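Local coordinates for mRNA export protein (Chaetomium thermophilum, PDB 4WPM) that probably takes part in exporting mRNA from the nucleus to the cytoplasm, this chain being its RNA recognition motif domain, at residues L44-R49 and F85-A90. Numbering follows the deposited sequence.
Sequences LDFLER and FTYAGA
F46 on helix 40-51 and Y87 on the short strand 86-87 bring their backbones closest, with CA atoms 8.0 Å apart. No hydrogen bond links the two segments; two aromatic side chains do the joining. With CG anti to the backbone N in both (chi1 162° for F46, 168° for Y87), each reaches across to the other segment, and they run alongside each other, pointing opposite ways. CD1 of Y87 lies over one face of the F46 ring, 3.3 Å from F46 CG. CE1 of Y87 extends toward the helix backbone, 3.5 Å from F46 CB. The planes meet at 34°, so the pair is oblique, neither a parallel stack nor an edge-to-face one. Y87 CB adds a CH-pi contact, 4.2 Å from the centroid of the F46 ring. Here the first helix of the RNA recognition motif packs against the edge strand of its sheet, which pairs with strand 90-97 in a hairpin. That hairpin is closed by a type I' turn, Y87 to A90, whose two central residues, A88 and G89, both have positive phi. The Y87 hydroxyl hydrogen-bonds to S42 OG, which ties the far end of the ring to the same helix. One turn after D45, R49 forms a salt bridge, its NE meeting D45 OD2 from above the carboxylate plane at 3.0 Å, and its NH1 lies at the F46 ring edge, in plane.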
ATOM      1  N   LEU A  44      -0.595 -16.179  -5.024  1.00 14.37           N
ATOM      2  CA  LEU A  44      -0.619 -16.371  -6.469  1.00 17.84           C
ATOM      3  C   LEU A  44      -1.264 -17.705  -6.812  1.00 22.24           C
ATOM      4  O   LEU A  44      -1.982 -17.820  -7.802  1.00 21.47           O
ATOM      5  CB  LEU A  44       0.793 -16.296  -7.055  1.00 16.54           C
ATOM      6  CG  LEU A  44       1.593 -15.025  -6.748  1.00 18.54           C
ATOM      7  CD1 LEU A  44       2.793 -14.912  -7.679  1.00 17.77           C
ATOM      8  CD2 LEU A  44       0.729 -13.771  -6.817  1.00 19.13           C
ATOM      9  N   ASP A  45      -1.012 -18.712  -5.981  1.00 27.92           N
ATOM     10  CA  ASP A  45      -1.637 -20.015  -6.161  1.00 34.57           C
ATOM     11  C   ASP A  45      -3.150 -19.885  -6.027  1.00 28.17           C
ATOM     12  O   ASP A  45      -3.904 -20.480  -6.795  1.00 24.90           O
ATOM     13  CB  ASP A  45      -1.096 -21.019  -5.142  1.00 50.12           C
ATOM     14  CG  ASP A  45      -1.696 -22.401  -5.311  1.00 64.81           C
ATOM     15  OD1 ASP A  45      -1.196 -23.169  -6.158  1.00 70.41           O
ATOM     16  OD2 ASP A  45      -2.669 -22.719  -4.594  1.00 70.50           O
ATOM     17  N   PHE A  46      -3.586 -19.096  -5.050  1.00 22.24           N
ATOM     18  CA  PHE A  46      -5.007 -18.857  -4.829  1.00 18.34           C
ATOM     19  C   PHE A  46      -5.646 -18.121  -6.004  1.00 19.52           C
ATOM     20  O   PHE A  46      -6.757 -18.451  -6.422  1.00 19.88           O
ATOM     21  CB  PHE A  46      -5.215 -18.059  -3.539  1.00 17.90           C
ATOM     22  CG  PHE A  46      -6.564 -17.407  -3.439  1.00 18.40           C
ATOM     23  CD1 PHE A  46      -7.685 -18.148  -3.104  1.00 18.27           C
ATOM     24  CD2 PHE A  46      -6.711 -16.050  -3.678  1.00 16.67           C
ATOM     25  CE1 PHE A  46      -8.926 -17.548  -3.010  1.00 17.43           C
ATOM     26  CE2 PHE A  46      -7.950 -15.446  -3.587  1.00 15.01           C
ATOM     27  CZ  PHE A  46      -9.059 -16.195  -3.252  1.00 15.82           C
ATOM     28  N   LEU A  47      -4.942 -17.126  -6.534  1.00 21.21           N
ATOM     29  CA  LEU A  47      -5.449 -16.338  -7.653  1.00 22.82           C
ATOM     30  C   LEU A  47      -5.618 -17.183  -8.910  1.00 30.22           C
ATOM     31  O   LEU A  47      -6.597 -17.033  -9.641  1.00 30.63           O
ATOM     32  CB  LEU A  47      -4.514 -15.162  -7.945  1.00 17.65           C
ATOM     33  CG  LEU A  47      -4.427 -14.069  -6.877  1.00 14.50           C
ATOM     34  CD1 LEU A  47      -3.324 -13.080  -7.216  1.00 14.82           C
ATOM     35  CD2 LEU A  47      -5.759 -13.351  -6.722  1.00 11.77           C
ATOM     36  N   GLU A  48      -4.659 -18.069  -9.159  1.00 26.78           N
ATOM     37  CA  GLU A  48      -4.707 -18.939 -10.327  1.00 26.58           C
ATOM     38  C   GLU A  48      -5.914 -19.872 -10.291  1.00 29.33           C
ATOM     39  O   GLU A  48      -6.600 -20.053 -11.296  1.00 31.25           O
ATOM     40  CB  GLU A  48      -3.418 -19.758 -10.431  1.00 26.29           C
ATOM     41  CG  GLU A  48      -2.191 -18.936 -10.802  1.00 31.63           C
ATOM     42  CD  GLU A  48      -0.904 -19.739 -10.750  1.00 40.24           C
ATOM     43  OE1 GLU A  48      -0.860 -20.755 -10.026  1.00 50.64           O
ATOM     44  OE2 GLU A  48       0.067 -19.349 -11.433  1.00 39.23           O
ATOM     45  N   ARG A  49      -6.168 -20.464  -9.128  1.00 30.60           N
ATOM     46  CA  ARG A  49      -7.276 -21.400  -8.970  1.00 33.73           C
ATOM     47  C   ARG A  49      -8.629 -20.690  -9.033  1.00 31.58           C
ATOM     48  O   ARG A  49      -9.576 -21.197  -9.634  1.00 28.39           O
ATOM     49  CB  ARG A  49      -7.148 -22.161  -7.649  1.00 41.16           C
ATOM     50  CG  ARG A  49      -5.896 -23.019  -7.554  1.00 50.78           C
ATOM     51  CD  ARG A  49      -5.826 -23.777  -6.239  1.00 59.60           C
ATOM     52  NE  ARG A  49      -5.661 -22.881  -5.093  1.00 62.62           N
ATOM     53  CZ  ARG A  49      -6.547 -22.732  -4.107  1.00 63.69           C
ATOM     54  NH1 ARG A  49      -6.293 -21.886  -3.119  1.00 62.18           N
ATOM     55  NH2 ARG A  49      -7.684 -23.423  -4.091  1.00 65.40           N
ATOM     56  N   PHE A  85     -12.634  -9.756  -3.005  1.00 20.91           N
ATOM     57  CA  PHE A  85     -12.745 -11.089  -2.423  1.00 23.54           C
ATOM     58  C   PHE A  85     -11.863 -11.213  -1.186  1.00 20.10           C
ATOM     59  O   PHE A  85     -10.899 -10.465  -1.023  1.00 18.25           O
ATOM     60  CB  PHE A  85     -12.367 -12.161  -3.446  1.00 33.34           C
ATOM     61  CG  PHE A  85     -13.498 -12.560  -4.353  1.00 45.71           C
ATOM     62  CD1 PHE A  85     -14.405 -11.618  -4.811  1.00 51.98           C
ATOM     63  CD2 PHE A  85     -13.651 -13.876  -4.750  1.00 49.71           C
ATOM     64  CE1 PHE A  85     -15.446 -11.984  -5.644  1.00 56.37           C
ATOM     65  CE2 PHE A  85     -14.689 -14.248  -5.583  1.00 53.41           C
ATOM     66  CZ  PHE A  85     -15.585 -13.301  -6.032  1.00 55.65           C
ATOM     67  N   THR A  86     -12.202 -12.163  -0.322  1.00 18.74           N
ATOM     68  CA  THR A  86     -11.448 -12.402   0.901  1.00 17.94           C
ATOM     69  C   THR A  86     -10.485 -13.572   0.720  1.00 16.98           C
ATOM     70  O   THR A  86     -10.884 -14.654   0.285  1.00 14.08           O
ATOM     71  CB  THR A  86     -12.384 -12.695   2.091  1.00 21.46           C
ATOM     72  OG1 THR A  86     -13.312 -11.616   2.251  1.00 25.04           O
ATOM     73  CG2 THR A  86     -11.587 -12.872   3.377  1.00 21.02           C
ATOM     74  N   TYR A  87      -9.217 -13.344   1.050  1.00 13.85           N
ATOM     75  CA  TYR A  87      -8.205 -14.394   1.021  1.00 13.50           C
ATOM     76  C   TYR A  87      -7.483 -14.486   2.357  1.00 10.80           C
ATOM     77  O   TYR A  87      -6.915 -13.504   2.837  1.00  9.38           O
ATOM     78  CB  TYR A  87      -7.190 -14.146  -0.095  1.00 16.36           C
ATOM     79  CG  TYR A  87      -5.969 -15.033   0.015  1.00 12.46           C
ATOM     80  CD1 TYR A  87      -6.035 -16.382  -0.306  1.00 11.31           C
ATOM     81  CD2 TYR A  87      -4.753 -14.523   0.452  1.00 10.23           C
ATOM     82  CE1 TYR A  87      -4.924 -17.197  -0.201  1.00 10.95           C
ATOM     83  CE2 TYR A  87      -3.636 -15.329   0.559  1.00  7.95           C
ATOM     84  CZ  TYR A  87      -3.727 -16.666   0.232  1.00 11.81           C
ATOM     85  OH  TYR A  87      -2.620 -17.474   0.338  1.00 16.43           O
ATOM     86  N   ALA A  88      -7.504 -15.680   2.942  1.00 10.65           N
ATOM     87  CA  ALA A  88      -6.840 -15.942   4.213  1.00 10.13           C
ATOM     88  C   ALA A  88      -7.292 -14.953   5.288  1.00  9.63           C
ATOM     89  O   ALA A  88      -6.506 -14.545   6.143  1.00 11.48           O
ATOM     90  CB  ALA A  88      -5.328 -15.893   4.038  1.00  9.39           C
ATOM     91  N   GLY A  89      -8.564 -14.569   5.229  1.00  8.10           N
ATOM     92  CA  GLY A  89      -9.156 -13.711   6.239  1.00 11.53           C
ATOM     93  C   GLY A  89      -8.916 -12.226   6.035  1.00 16.36           C
ATOM     94  O   GLY A  89      -9.075 -11.439   6.968  1.00 23.57           O
ATOM     95  N   ALA A  90      -8.528 -11.841   4.821  1.00 15.52           N
ATOM     96  CA  ALA A  90      -8.284 -10.436   4.502  1.00 14.92           C
ATOM     97  C   ALA A  90      -8.901 -10.061   3.159  1.00 14.61           C
ATOM     98  O   ALA A  90      -8.803 -10.813   2.188  1.00 13.07           O
ATOM     99  CB  ALA A  90      -6.792 -10.147   4.495  1.00 12.84           C
TER